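Local coordinates for protein endoribonuclease ToxN (Pectobacterium atrosepticum, PDB 2XDB) that cleaves RNA as the endoribonuclease toxin of a type III toxin-antitoxin system, in which each monomer binds one repeat of ToxI RNA, and acts in antiviral defence by abortive infection, at residues His72-Pro77 with Gln117-Arg122; Asn137-Gly142 with Cys148-Leu153; Tyr13-Glu16 with Lys20-Asn23; Lys56-Val61 with Leu81-Leu86. All blocks are in the same frame, centred on the assembly; numbering follows the deposited sequence.

Interaction 1: His72-Pro77 with Gln117-Arg122; sequences HENGVP and QLQFIR
His72 meets Phe120 twice, once through its backbone and once through its ring. The carbonyl oxygen of His72 lies over a face of the phenyl ring, 3.1 Å from Phe120 CG and nearer the rim than the centre. The imidazole then swings round: CB leaves His72 away from helix 109-123, but a chi1 of 65° turns the ring back until NE2 is 3.8 Å from CE2 of Phe120. The two rings are inclined at 42°, neither stacked nor edge-to-face. Phe120 is the buried centre of the contact, and Leu71 also packs on it. At its edge, close to the ring plane, comes the amide nitrogen of Asn74, with ND2 3.5 Å from Phe120 CB. That same amide stacks on the amide of Gln119, the planes only 16° apart and Asn74 CG 3.6 Å from Gln119 NE2.

Beyond Asn74 the contact thins out. Gly75 and Pro77 are exposed and do not touch the helix, and a bound cobalt ion sits about 3 Å from the Asn74 side chain. Glu73 turns away from the 117-122 segment to form a salt bridge with Lys116. Val76 N donates to Glu73 O at 2.8 Å, closing a type II beta turn with Gly75 at its positive-phi position. The turn lies in the connection of the beta hairpin 69-73/80-91, whose edge strand is here packed against helix 109-123.

Interaction 2: Asn137-Gly142 with Cys148-Leu153; sequences NLVLQG and CNFSLL. With nucleotides of chain B.
Two helix ends meet here: Val139 and Leu140, in the last turn of helix 125-140 before its Schellman motif at Gly142, pack on Phe150 and Ser151, in the first turn of helix 150-156. Val139 sets both methyls against the CD2-CE2 bond of the Phe150 ring, CG1 3.8 Å from CD2 and CG2 3.9 Å from CE2, and the two side chains cross at about a right angle. The carbonyl oxygen of Cys148 lies over the centre of a face of that ring, while Met89 of the central sheet also packs on Phe150. Further out, Leu140 CD2 approaches Ser151 OG in the exposed part of the contact.

Asn149 is the N-cap of helix 150-156. With CG anti to the backbone N (chi1 -175°), its OD1 accepts from Leu152 N at 3.2 Å, the donor standing well above the carbonyl plane; Asn149 N in turn donates to Asp18. At the other helix end, Gly142 N reaches back to Val139 O at 3.1 Å. The same turn of helix 125-140 faces the RNA, where Leu138 packs on an uracil base and Asn137 ND2 makes a weak hydrogen bond, 3.3 Å long, to OP2 of U21 of chain B.

Interaction 3: Tyr13-Glu16 with Lys20-Asn23; sequences YLKE and KVPN. With nucleotides of chain B.
Lys15 and Val21 bury most of the surface in this contact, with Leu14 a distant third. The Lys15 chain leaves the last turn of helix 8-17 and passes Val21, its CG 4.0 Å from Val21 CB, and stays extended until the last torsion. There a bend (chi4 -56°) brings the ammonium group between two carbonyl oxygens. NZ donates to Asn23 OD1 at 2.8 Å, nearly in line with the C=O bond (162° at the oxygen), and to Val21 O at 3.0 Å. One lysine thus pins two points of the 20-23 loop. Val21 CG1 lies beside Lys15 CG, while Val21 CG2 is 3.8 Å from Leu14 CB, and this apolar side continues inward through Leu14 onto Ile90 of the sheet.

The loop held in this way reads bases with its backbone. Lys20 O accepts from N3 of U2 of chain B at 2.8 Å in an almost straight bond (176°). Val21 O, already bound by Lys15, also takes a weak bond from N6 of A1 of chain B, and Asn23 N donates to N7 of the same adenine at 3.0 Å. The positive charge of Lys15 would be expected to polarise both carbonyls it binds. N6 and N7 together mark the Hoogsteen edge, so the pattern is that of backbone recognition of bases in an RNA-binding site, here for the first two nucleotides of chain B.

Interaction 4: Lys56-Val61 with Leu81-Leu86; sequences KWHNNV and LGLINL. With nucleotides of chain B.
Leu83 lays a methyl on the ring of His58, joining strand 80-91 of the antiparallel sheet to the 3-10 turn 56-59 of an RNA-binding loop. Along the strand, Leu81 comes first and is held by the sheet and by helix 109-123: it pairs with Leu71 through its backbone, and its O accepts from Gln117 NE2. Gly82 follows and also pairs with Leu71. Leu83 then points across to the loop. With CG between its backbone N and carbonyl carbon (chi1 65°), CD2 sits over the imidazole face, 3.4 Å from the ring centroid and 15° off the normal, a CH-pi contact. Leu83 CD2 also reaches Trp57, more loosely, 4.4 Å from CH2 of the indole. Ile84 goes the other way, onto Ile128 of helix 125-140. Asn85 centres an inverse gamma turn and its OD1 accepts from Lys87 NZ, and Leu86 packs on Leu135 of that helix.

Beyond the leucine, His58 and Trp57 are themselves packed together. CD2 of His58 lies over the centre of one face of the indole; on the opposite face C4' of U3 of chain B stands over the centre, 3.6 Å above the plane. Held between imidazole and ribose, the indole turns its edge to the RNA backbone, where Trp57 NE1 donates to OP1 of U2 of chain B at 2.8 Å.

In the fold
From the N terminus, interaction 3 comes first, folding the loop after helix 8-17 back on the helix end. Interaction 4 opens at 56-61 and interaction 1 at 72-77 before interaction 4 closes at 81-86, so the two cross. They touch through Gln117 and Leu81, and both reach neighbouring strands 69-73 and 80-91. Interaction 1 closes across 39 residues on helix 109-123. Interaction 2 then joins the ends of the last two helices, with five residues between its segments. Its Cys148 and Leu153 pack on Val21 of interaction 3, on the opposite side of the chain's centre from interaction 1. Interactions 2, 3 and 4 all meet RNA of chain B.

Interaction 1: His72-Pro77 with Gln117-Arg122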
# COMPACT_ATOMS: atom_id res chain seq x y z
N HIS A 72 14.40 1.22 0.70
CA HIS A 72 15.71 0.65 0.38
C HIS A 72 16.26 -0.07 1.60
O HIS A 72 15.73 0.07 2.70
CB HIS A 72 16.68 1.73 -0.10
CG HIS A 72 17.02 2.74 0.95
ND1 HIS A 72 16.40 3.96 1.03
CD2 HIS A 72 17.93 2.71 1.95
CE1 HIS A 72 16.90 4.64 2.05
NE2 HIS A 72 17.83 3.90 2.63
N GLU A 73 17.30 -0.87 1.43
CA GLU A 73 17.87 -1.60 2.56
C GLU A 73 18.49 -0.67 3.62
O GLU A 73 19.21 0.27 3.28
CB GLU A 73 18.91 -2.62 2.08
CG GLU A 73 19.74 -3.16 3.22
CD GLU A 73 20.68 -4.27 2.80
OE1 GLU A 73 20.91 -4.44 1.58
OE2 GLU A 73 21.19 -4.96 3.71
N ASN A 74 18.19 -0.92 4.90
CA ASN A 74 18.80 -0.16 6.00
C ASN A 74 20.31 -0.03 5.82
O ASN A 74 21.02 -1.03 5.71
CB ASN A 74 18.56 -0.83 7.36
CG ASN A 74 17.10 -0.72 7.85
OD1 ASN A 74 16.81 0.01 8.79
ND2 ASN A 74 16.21 -1.49 7.23
N GLY A 75 20.79 1.21 5.77
CA GLY A 75 22.21 1.44 5.64
C GLY A 75 22.80 1.17 4.26
O GLY A 75 23.97 1.44 4.04
N VAL A 76 22.00 0.65 3.33
CA VAL A 76 22.51 0.34 2.00
C VAL A 76 21.68 0.99 0.90
O VAL A 76 20.98 0.31 0.16
CB VAL A 76 22.56 -1.18 1.78
CG1 VAL A 76 23.31 -1.51 0.49
CG2 VAL A 76 23.22 -1.85 2.96
N PRO A 77 21.77 2.32 0.77
CA PRO A 77 20.96 3.16 -0.12
C PRO A 77 20.91 2.68 -1.58
O PRO A 77 19.90 2.88 -2.26
CB PRO A 77 21.67 4.51 -0.08
CG PRO A 77 22.48 4.49 1.17
CD PRO A 77 22.84 3.08 1.44
N GLN A 117 12.77 -5.36 3.15
CA GLN A 117 11.75 -4.34 3.14
C GLN A 117 11.16 -4.11 4.53
O GLN A 117 11.01 -2.96 4.98
CB GLN A 117 10.66 -4.69 2.13
CG GLN A 117 11.06 -4.43 0.69
CD GLN A 117 10.00 -4.91 -0.29
OE1 GLN A 117 9.37 -5.95 -0.08
NE2 GLN A 117 9.79 -4.14 -1.36
N LEU A 118 10.82 -5.21 5.22
CA LEU A 118 10.15 -5.14 6.52
C LEU A 118 11.01 -4.34 7.48
O LEU A 118 10.52 -3.47 8.21
CB LEU A 118 9.93 -6.54 7.08
CG LEU A 118 8.66 -6.85 7.87
CD1 LEU A 118 8.99 -7.85 8.96
CD2 LEU A 118 8.04 -5.62 8.47
N GLN A 119 12.30 -4.63 7.49
CA GLN A 119 13.18 -4.02 8.46
C GLN A 119 13.24 -2.53 8.21
O GLN A 119 13.34 -1.74 9.14
CB GLN A 119 14.58 -4.61 8.40
CG GLN A 119 15.43 -4.23 9.59
CD GLN A 119 16.90 -4.48 9.36
OE1 GLN A 119 17.27 -5.43 8.66
NE2 GLN A 119 17.74 -3.63 9.93
N PHE A 120 13.18 -2.14 6.94
CA PHE A 120 13.22 -0.72 6.64
C PHE A 120 11.90 -0.05 7.02
O PHE A 120 11.88 0.96 7.72
CB PHE A 120 13.54 -0.48 5.18
CG PHE A 120 13.67 0.96 4.84
CD1 PHE A 120 12.67 1.61 4.14
CD2 PHE A 120 14.78 1.67 5.24
CE1 PHE A 120 12.79 2.94 3.84
CE2 PHE A 120 14.90 3.00 4.93
CZ PHE A 120 13.90 3.64 4.23
N ILE A 121 10.80 -0.65 6.56
CA ILE A 121 9.46 -0.19 6.93
C ILE A 121 9.27 -0.06 8.45
O ILE A 121 8.78 0.96 8.94
CB ILE A 121 8.40 -1.14 6.39
CG1 ILE A 121 8.35 -1.07 4.86
CG2 ILE A 121 7.08 -0.82 7.00
CD1 ILE A 121 7.47 -2.11 4.23
N ARG A 122 9.63 -1.10 9.19
CA ARG A 122 9.47 -1.06 10.64
C ARG A 122 10.25 0.10 11.27
O ARG A 122 9.74 0.80 12.12
CB ARG A 122 9.89 -2.38 11.26
CG ARG A 122 9.95 -2.32 12.77
CD ARG A 122 10.36 -3.67 13.39
NE ARG A 122 11.80 -3.94 13.27
CZ ARG A 122 12.30 -4.88 12.48
NH1 ARG A 122 13.60 -5.08 12.42
NH2 ARG A 122 11.49 -5.63 11.75

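Interaction 2: Asn137-Gly142 with Cys148-Leu153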
# COMPACT_ATOMS: atom_id res chain seq x y z
N ASN A 137 -5.64 13.96 4.68
CA ASN A 137 -6.13 15.28 5.07
C ASN A 137 -6.12 16.25 3.89
O ASN A 137 -7.13 16.88 3.59
CB ASN A 137 -5.31 15.85 6.22
CG ASN A 137 -5.61 15.18 7.52
OD1 ASN A 137 -6.69 14.63 7.70
ND2 ASN A 137 -4.65 15.23 8.46
N LEU A 138 -4.98 16.34 3.22
CA LEU A 138 -4.88 17.17 2.03
C LEU A 138 -5.93 16.80 1.00
O LEU A 138 -6.52 17.68 0.37
CB LEU A 138 -3.48 17.09 1.44
CG LEU A 138 -2.38 17.66 2.36
CD1 LEU A 138 -1.02 17.64 1.71
CD2 LEU A 138 -2.73 19.07 2.75
N VAL A 139 -6.18 15.51 0.82
CA VAL A 139 -7.16 15.12 -0.19
C VAL A 139 -8.57 15.54 0.23
O VAL A 139 -9.35 16.01 -0.60
CB VAL A 139 -7.05 13.63 -0.58
CG1 VAL A 139 -8.23 13.20 -1.41
CG2 VAL A 139 -5.79 13.39 -1.37
N LEU A 140 -8.90 15.40 1.51
CA LEU A 140 -10.19 15.88 2.00
C LEU A 140 -10.35 17.35 1.76
O LEU A 140 -11.45 17.81 1.48
CB LEU A 140 -10.35 15.66 3.50
CG LEU A 140 -10.44 14.23 3.98
CD1 LEU A 140 -11.18 14.23 5.30
CD2 LEU A 140 -11.15 13.39 2.95
N GLN A 141 -9.26 18.10 1.89
CA GLN A 141 -9.33 19.56 1.80
C GLN A 141 -9.36 20.03 0.36
O GLN A 141 -9.42 21.22 0.10
CB GLN A 141 -8.14 20.21 2.48
CG GLN A 141 -8.09 20.02 3.96
CD GLN A 141 -6.91 20.72 4.56
OE1 GLN A 141 -5.77 20.26 4.42
NE2 GLN A 141 -7.15 21.84 5.21
N GLY A 142 -9.31 19.08 -0.57
CA GLY A 142 -9.28 19.42 -1.98
C GLY A 142 -7.95 20.01 -2.40
O GLY A 142 -7.89 20.73 -3.40
N CYS A 148 -6.53 8.04 -4.98
CA CYS A 148 -7.83 7.40 -4.80
C CYS A 148 -8.73 8.39 -4.10
O CYS A 148 -8.28 9.13 -3.21
CB CYS A 148 -7.73 6.13 -3.94
SG CYS A 148 -6.98 4.70 -4.74
N ASN A 149 -9.99 8.39 -4.48
CA ASN A 149 -10.98 9.23 -3.85
C ASN A 149 -11.34 8.65 -2.48
O ASN A 149 -12.30 7.89 -2.34
CB ASN A 149 -12.21 9.35 -4.74
CG ASN A 149 -13.24 10.30 -4.20
OD1 ASN A 149 -13.21 10.70 -3.02
ND2 ASN A 149 -14.18 10.67 -5.05
N PHE A 150 -10.57 9.01 -1.46
CA PHE A 150 -10.73 8.41 -0.14
C PHE A 150 -12.14 8.56 0.45
O PHE A 150 -12.64 7.63 1.08
CB PHE A 150 -9.70 8.94 0.83
CG PHE A 150 -8.28 8.77 0.38
CD1 PHE A 150 -7.80 7.51 0.06
CD2 PHE A 150 -7.43 9.86 0.29
CE1 PHE A 150 -6.48 7.33 -0.36
CE2 PHE A 150 -6.11 9.70 -0.13
CZ PHE A 150 -5.64 8.43 -0.45
N SER A 151 -12.78 9.71 0.27
CA SER A 151 -14.14 9.90 0.81
C SER A 151 -15.15 8.96 0.15
O SER A 151 -16.02 8.39 0.82
CB SER A 151 -14.61 11.34 0.63
OG SER A 151 -13.68 12.28 1.14
N LEU A 152 -15.04 8.81 -1.17
CA LEU A 152 -15.97 7.98 -1.92
C LEU A 152 -15.78 6.51 -1.51
O LEU A 152 -16.76 5.83 -1.18
CB LEU A 152 -15.74 8.14 -3.43
CG LEU A 152 -16.96 8.09 -4.37
CD1 LEU A 152 -16.63 7.46 -5.72
CD2 LEU A 152 -18.09 7.34 -3.72
N LEU A 153 -14.53 6.04 -1.52
CA LEU A 153 -14.22 4.69 -1.09
C LEU A 153 -14.72 4.50 0.33
O LEU A 153 -15.35 3.48 0.65
CB LEU A 153 -12.72 4.41 -1.15
CG LEU A 153 -12.08 4.32 -2.53
CD1 LEU A 153 -10.64 3.81 -2.46
CD2 LEU A 153 -12.91 3.43 -3.42
P U B 21 -2.17 18.22 8.71
OP1 U B 21 -1.03 17.27 8.67
OP2 U B 21 -3.27 18.08 7.72
O5' U B 21 -2.77 18.25 10.18
C5' U B 21 -3.84 19.12 10.52
C4' U B 21 -3.71 19.71 11.91
O4' U B 21 -3.60 18.65 12.91
C3' U B 21 -2.52 20.64 12.15
O3' U B 21 -2.93 21.68 13.04
C2' U B 21 -1.54 19.74 12.88
O2' U B 21 -0.58 20.42 13.66
C1' U B 21 -2.50 18.93 13.76
N1 U B 21 -2.01 17.68 14.42
C2 U B 21 -0.82 17.06 14.07
O2 U B 21 -0.06 17.46 13.21
N3 U B 21 -0.53 15.92 14.79
C4 U B 21 -1.28 15.34 15.80
O4 U B 21 -0.88 14.30 16.35
C5 U B 21 -2.49 16.03 16.10
C6 U B 21 -2.80 17.14 15.42

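Interaction 3: Tyr13-Glu16 with Lys20-Asn23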
# COMPACT_ATOMS: atom_id res chain seq x y z
N TYR A 13 -14.67 -4.70 -6.64
CA TYR A 13 -15.80 -3.92 -6.17
C TYR A 13 -15.39 -2.45 -6.00
O TYR A 13 -15.99 -1.57 -6.61
CB TYR A 13 -16.38 -4.54 -4.90
CG TYR A 13 -17.36 -3.66 -4.16
CD1 TYR A 13 -18.61 -3.38 -4.70
CD2 TYR A 13 -17.04 -3.12 -2.92
CE1 TYR A 13 -19.51 -2.59 -4.02
CE2 TYR A 13 -17.93 -2.32 -2.24
CZ TYR A 13 -19.17 -2.06 -2.80
OH TYR A 13 -20.06 -1.27 -2.13
N LEU A 14 -14.35 -2.19 -5.21
CA LEU A 14 -13.88 -0.81 -5.09
C LEU A 14 -13.54 -0.20 -6.47
O LEU A 14 -13.80 0.98 -6.71
CB LEU A 14 -12.67 -0.71 -4.14
CG LEU A 14 -12.80 -1.24 -2.70
CD1 LEU A 14 -11.46 -1.10 -1.96
CD2 LEU A 14 -13.91 -0.53 -1.94
N LYS A 15 -12.97 -1.00 -7.37
CA LYS A 15 -12.66 -0.49 -8.71
C LYS A 15 -13.89 0.07 -9.43
O LYS A 15 -13.77 0.94 -10.28
CB LYS A 15 -11.99 -1.55 -9.58
CG LYS A 15 -10.48 -1.52 -9.54
CD LYS A 15 -9.89 -2.78 -10.17
CE LYS A 15 -8.37 -2.71 -10.24
NZ LYS A 15 -7.91 -1.50 -10.98
N GLU A 16 -15.08 -0.41 -9.08
CA GLU A 16 -16.30 0.15 -9.65
C GLU A 16 -16.40 1.64 -9.37
O GLU A 16 -16.89 2.39 -10.21
CB GLU A 16 -17.54 -0.53 -9.09
CG GLU A 16 -17.70 -1.97 -9.49
CD GLU A 16 -18.92 -2.59 -8.85
OE1 GLU A 16 -19.89 -1.85 -8.56
OE2 GLU A 16 -18.91 -3.82 -8.62
N LYS A 20 -8.67 4.16 -9.91
CA LYS A 20 -7.30 4.31 -9.42
C LYS A 20 -6.94 3.27 -8.37
O LYS A 20 -5.77 3.08 -8.07
CB LYS A 20 -7.07 5.72 -8.87
CG LYS A 20 -6.82 6.74 -9.96
CD LYS A 20 -6.94 8.15 -9.42
CE LYS A 20 -7.15 9.13 -10.55
NZ LYS A 20 -7.54 10.48 -10.04
N VAL A 21 -7.95 2.61 -7.81
CA VAL A 21 -7.70 1.50 -6.90
C VAL A 21 -6.72 0.57 -7.58
O VAL A 21 -6.86 0.29 -8.77
CB VAL A 21 -9.00 0.72 -6.62
CG1 VAL A 21 -8.68 -0.67 -6.09
CG2 VAL A 21 -9.91 1.49 -5.67
N PRO A 22 -5.72 0.07 -6.85
CA PRO A 22 -4.66 -0.72 -7.49
C PRO A 22 -5.09 -2.05 -8.09
O PRO A 22 -5.91 -2.75 -7.48
CB PRO A 22 -3.66 -0.96 -6.35
CG PRO A 22 -4.39 -0.64 -5.10
CD PRO A 22 -5.43 0.37 -5.44
N ASN A 23 -4.54 -2.39 -9.26
CA ASN A 23 -4.69 -3.72 -9.85
C ASN A 23 -4.21 -4.80 -8.90
O ASN A 23 -3.13 -4.70 -8.34
CB ASN A 23 -3.90 -3.84 -11.15
CG ASN A 23 -4.43 -2.94 -12.22
OD1 ASN A 23 -5.51 -2.37 -12.08
ND2 ASN A 23 -3.67 -2.80 -13.30
O5' A B 1 1.88 -0.80 -10.64
C5' A B 1 2.40 -1.26 -11.88
C4' A B 1 1.74 -0.59 -13.05
O4' A B 1 0.43 -1.18 -13.29
C3' A B 1 1.46 0.90 -12.89
O3' A B 1 2.61 1.68 -13.18
C2' A B 1 0.30 1.13 -13.85
O2' A B 1 0.77 1.24 -15.18
C1' A B 1 -0.46 -0.19 -13.75
N9 A B 1 -1.64 -0.12 -12.87
C8 A B 1 -1.91 -0.84 -11.73
N7 A B 1 -3.07 -0.55 -11.19
C5 A B 1 -3.61 0.42 -12.03
C6 A B 1 -4.82 1.15 -12.02
N6 A B 1 -5.78 1.03 -11.10
N1 A B 1 -5.04 2.03 -13.01
C2 A B 1 -4.09 2.18 -13.94
N3 A B 1 -2.92 1.56 -14.07
C4 A B 1 -2.74 0.69 -13.07
P U B 2 2.98 2.97 -12.33
OP1 U B 2 4.09 3.71 -12.96
OP2 U B 2 3.11 2.49 -10.93
O5' U B 2 1.67 3.85 -12.49
C5' U B 2 1.30 4.45 -13.71
C4' U B 2 -0.02 5.15 -13.58
O4' U B 2 -1.09 4.19 -13.36
C3' U B 2 -0.13 6.09 -12.39
O3' U B 2 0.45 7.35 -12.67
C2' U B 2 -1.62 6.16 -12.17
O2' U B 2 -2.20 7.01 -13.14
C1' U B 2 -2.05 4.73 -12.49
N1 U B 2 -2.16 3.84 -11.31
C2 U B 2 -3.32 3.85 -10.58
O2 U B 2 -4.24 4.59 -10.85
N3 U B 2 -3.36 2.98 -9.52
C4 U B 2 -2.38 2.11 -9.13
O4 U B 2 -2.55 1.37 -8.15
C5 U B 2 -1.21 2.14 -9.94
C6 U B 2 -1.14 2.98 -10.98

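Interaction 4: Lys56-Val61 with Leu81-Leu86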
# COMPACT_ATOMS: atom_id res chain seq x y z
N LYS A 56 11.43 3.62 -13.56
CA LYS A 56 12.33 4.73 -13.83
C LYS A 56 11.89 6.04 -13.16
O LYS A 56 12.71 6.72 -12.52
CB LYS A 56 12.52 4.93 -15.34
CG LYS A 56 11.22 5.09 -16.12
CD LYS A 56 10.36 3.82 -16.12
CE LYS A 56 8.91 4.16 -16.46
NZ LYS A 56 8.08 2.94 -16.53
N TRP A 57 10.61 6.39 -13.27
CA TRP A 57 10.15 7.67 -12.72
C TRP A 57 10.36 7.85 -11.21
O TRP A 57 10.33 8.97 -10.72
CB TRP A 57 8.69 7.96 -13.10
CG TRP A 57 7.68 7.02 -12.52
CD1 TRP A 57 7.15 5.91 -13.12
CD2 TRP A 57 7.05 7.11 -11.23
NE1 TRP A 57 6.23 5.31 -12.29
CE2 TRP A 57 6.15 6.03 -11.13
CE3 TRP A 57 7.15 8.01 -10.16
CZ2 TRP A 57 5.37 5.81 -9.99
CZ3 TRP A 57 6.37 7.79 -9.03
CH2 TRP A 57 5.50 6.70 -8.96
N HIS A 58 10.57 6.75 -10.49
CA HIS A 58 10.77 6.82 -9.05
C HIS A 58 11.97 7.69 -8.69
O HIS A 58 12.04 8.24 -7.60
CB HIS A 58 10.96 5.43 -8.44
CG HIS A 58 9.76 4.54 -8.57
ND1 HIS A 58 9.82 3.18 -8.38
CD2 HIS A 58 8.47 4.83 -8.87
CE1 HIS A 58 8.62 2.66 -8.57
NE2 HIS A 58 7.78 3.64 -8.87
N ASN A 59 12.91 7.80 -9.61
CA ASN A 59 14.10 8.59 -9.35
C ASN A 59 13.79 10.03 -8.96
O ASN A 59 14.60 10.70 -8.32
CB ASN A 59 15.05 8.55 -10.54
CG ASN A 59 15.65 7.17 -10.76
OD1 ASN A 59 15.60 6.32 -9.87
ND2 ASN A 59 16.21 6.95 -11.94
N ASN A 60 12.60 10.50 -9.33
CA ASN A 60 12.21 11.89 -9.08
C ASN A 60 11.29 12.12 -7.88
O ASN A 60 10.71 13.20 -7.74
CB ASN A 60 11.55 12.49 -10.32
CG ASN A 60 12.49 12.54 -11.49
OD1 ASN A 60 12.08 12.41 -12.64
ND2 ASN A 60 13.78 12.74 -11.21
N VAL A 61 11.14 11.13 -7.01
CA VAL A 61 10.32 11.34 -5.83
C VAL A 61 11.23 11.67 -4.65
O VAL A 61 12.16 10.91 -4.35
CB VAL A 61 9.39 10.14 -5.51
CG1 VAL A 61 8.53 9.80 -6.72
CG2 VAL A 61 10.21 8.94 -5.05
N LEU A 81 14.43 -0.79 -3.16
CA LEU A 81 13.48 -1.87 -2.98
C LEU A 81 12.07 -1.40 -3.31
O LEU A 81 11.10 -1.78 -2.63
CB LEU A 81 13.51 -2.34 -1.54
CG LEU A 81 14.51 -3.40 -1.08
CD1 LEU A 81 15.58 -3.66 -2.12
CD2 LEU A 81 15.11 -2.99 0.23
N GLY A 82 11.94 -0.56 -4.34
CA GLY A 82 10.63 -0.11 -4.77
C GLY A 82 10.06 0.91 -3.80
O GLY A 82 10.82 1.58 -3.10
N LEU A 83 8.74 1.05 -3.77
CA LEU A 83 8.13 2.09 -2.95
C LEU A 83 6.73 1.73 -2.55
O LEU A 83 6.09 0.92 -3.21
CB LEU A 83 8.13 3.43 -3.68
CG LEU A 83 7.32 3.62 -4.96
CD1 LEU A 83 5.84 3.71 -4.65
CD2 LEU A 83 7.79 4.88 -5.66
N ILE A 84 6.27 2.32 -1.45
CA ILE A 84 4.89 2.17 -1.01
C ILE A 84 4.08 3.26 -1.70
O ILE A 84 4.38 4.44 -1.57
CB ILE A 84 4.78 2.39 0.50
CG1 ILE A 84 5.65 1.40 1.26
CG2 ILE A 84 3.34 2.25 0.95
CD1 ILE A 84 5.63 1.63 2.78
N ASN A 85 3.07 2.87 -2.47
CA ASN A 85 2.29 3.86 -3.21
C ASN A 85 1.12 4.39 -2.39
O ASN A 85 -0.04 4.03 -2.61
CB ASN A 85 1.82 3.28 -4.53
CG ASN A 85 2.19 4.16 -5.70
OD1 ASN A 85 2.31 5.38 -5.57
ND2 ASN A 85 2.38 3.54 -6.86
N LEU A 86 1.43 5.25 -1.43
CA LEU A 86 0.43 5.79 -0.53
C LEU A 86 -0.80 6.39 -1.23
O LEU A 86 -1.91 6.29 -0.73
CB LEU A 86 1.07 6.83 0.40
CG LEU A 86 2.15 6.26 1.31
CD1 LEU A 86 2.83 7.37 2.05
CD2 LEU A 86 1.57 5.22 2.27
P C B 4 4.73 12.24 -12.39
OP1 C B 4 3.28 12.38 -12.70
OP2 C B 4 5.70 13.14 -13.06
O5' C B 4 4.97 12.23 -10.83
C5' C B 4 6.12 11.65 -10.23
C4' C B 4 6.62 12.51 -9.09
O4' C B 4 7.93 13.03 -9.44
C3' C B 4 5.75 13.73 -8.78
O3' C B 4 5.88 14.06 -7.40
C2' C B 4 6.41 14.82 -9.62
O2' C B 4 6.13 16.14 -9.19
C1' C B 4 7.88 14.44 -9.47
N1 C B 4 8.74 14.87 -10.60
C2 C B 4 9.94 15.52 -10.32
O2 C B 4 10.25 15.71 -9.13
N3 C B 4 10.73 15.91 -11.34
C4 C B 4 10.36 15.68 -12.60
N4 C B 4 11.18 16.10 -13.57
C5 C B 4 9.14 15.02 -12.92
C6 C B 4 8.36 14.64 -11.90
P U B 3 0.72 8.39 -11.49
OP1 U B 3 1.01 7.58 -10.28
OP2 U B 3 -0.42 9.33 -11.48
O5' U B 3 2.06 9.06 -12.01
C5' U B 3 3.27 8.33 -11.84
C4' U B 3 4.20 8.52 -13.01
O4' U B 3 3.74 7.74 -14.15
C3' U B 3 4.29 9.93 -13.56
O3' U B 3 5.15 10.74 -12.77
C2' U B 3 4.80 9.70 -14.97
O2' U B 3 6.19 9.41 -14.96
C1' U B 3 4.07 8.41 -15.35
N1 U B 3 2.82 8.64 -16.10
C2 U B 3 2.31 7.56 -16.80
O2 U B 3 2.83 6.46 -16.80
N3 U B 3 1.15 7.82 -17.48
C4 U B 3 0.48 9.02 -17.55
O4 U B 3 -0.55 9.08 -18.22
C5 U B 3 1.08 10.09 -16.81
C6 U B 3 2.21 9.87 -16.13
P U B 2 2.98 2.97 -12.33
OP1 U B 2 4.09 3.71 -12.96
OP2 U B 2 3.11 2.49 -10.93
O5' U B 2 1.67 3.85 -12.49
C5' U B 2 1.30 4.45 -13.71
C4' U B 2 -0.02 5.15 -13.58
O4' U B 2 -1.09 4.19 -13.36
C3' U B 2 -0.13 6.09 -12.39
O3' U B 2 0.45 7.35 -12.67
C2' U B 2 -1.62 6.16 -12.17
O2' U B 2 -2.20 7.01 -13.14
C1' U B 2 -2.05 4.73 -12.49
N1 U B 2 -2.16 3.84 -11.31
C2 U B 2 -3.32 3.85 -10.58
O2 U B 2 -4.24 4.59 -10.85
N3 U B 2 -3.36 2.98 -9.52
C4 U B 2 -2.38 2.11 -9.13
O4 U B 2 -2.55 1.37 -8.15
C5 U B 2 -1.21 2.14 -9.94
C6 U B 2 -1.14 2.98 -10.98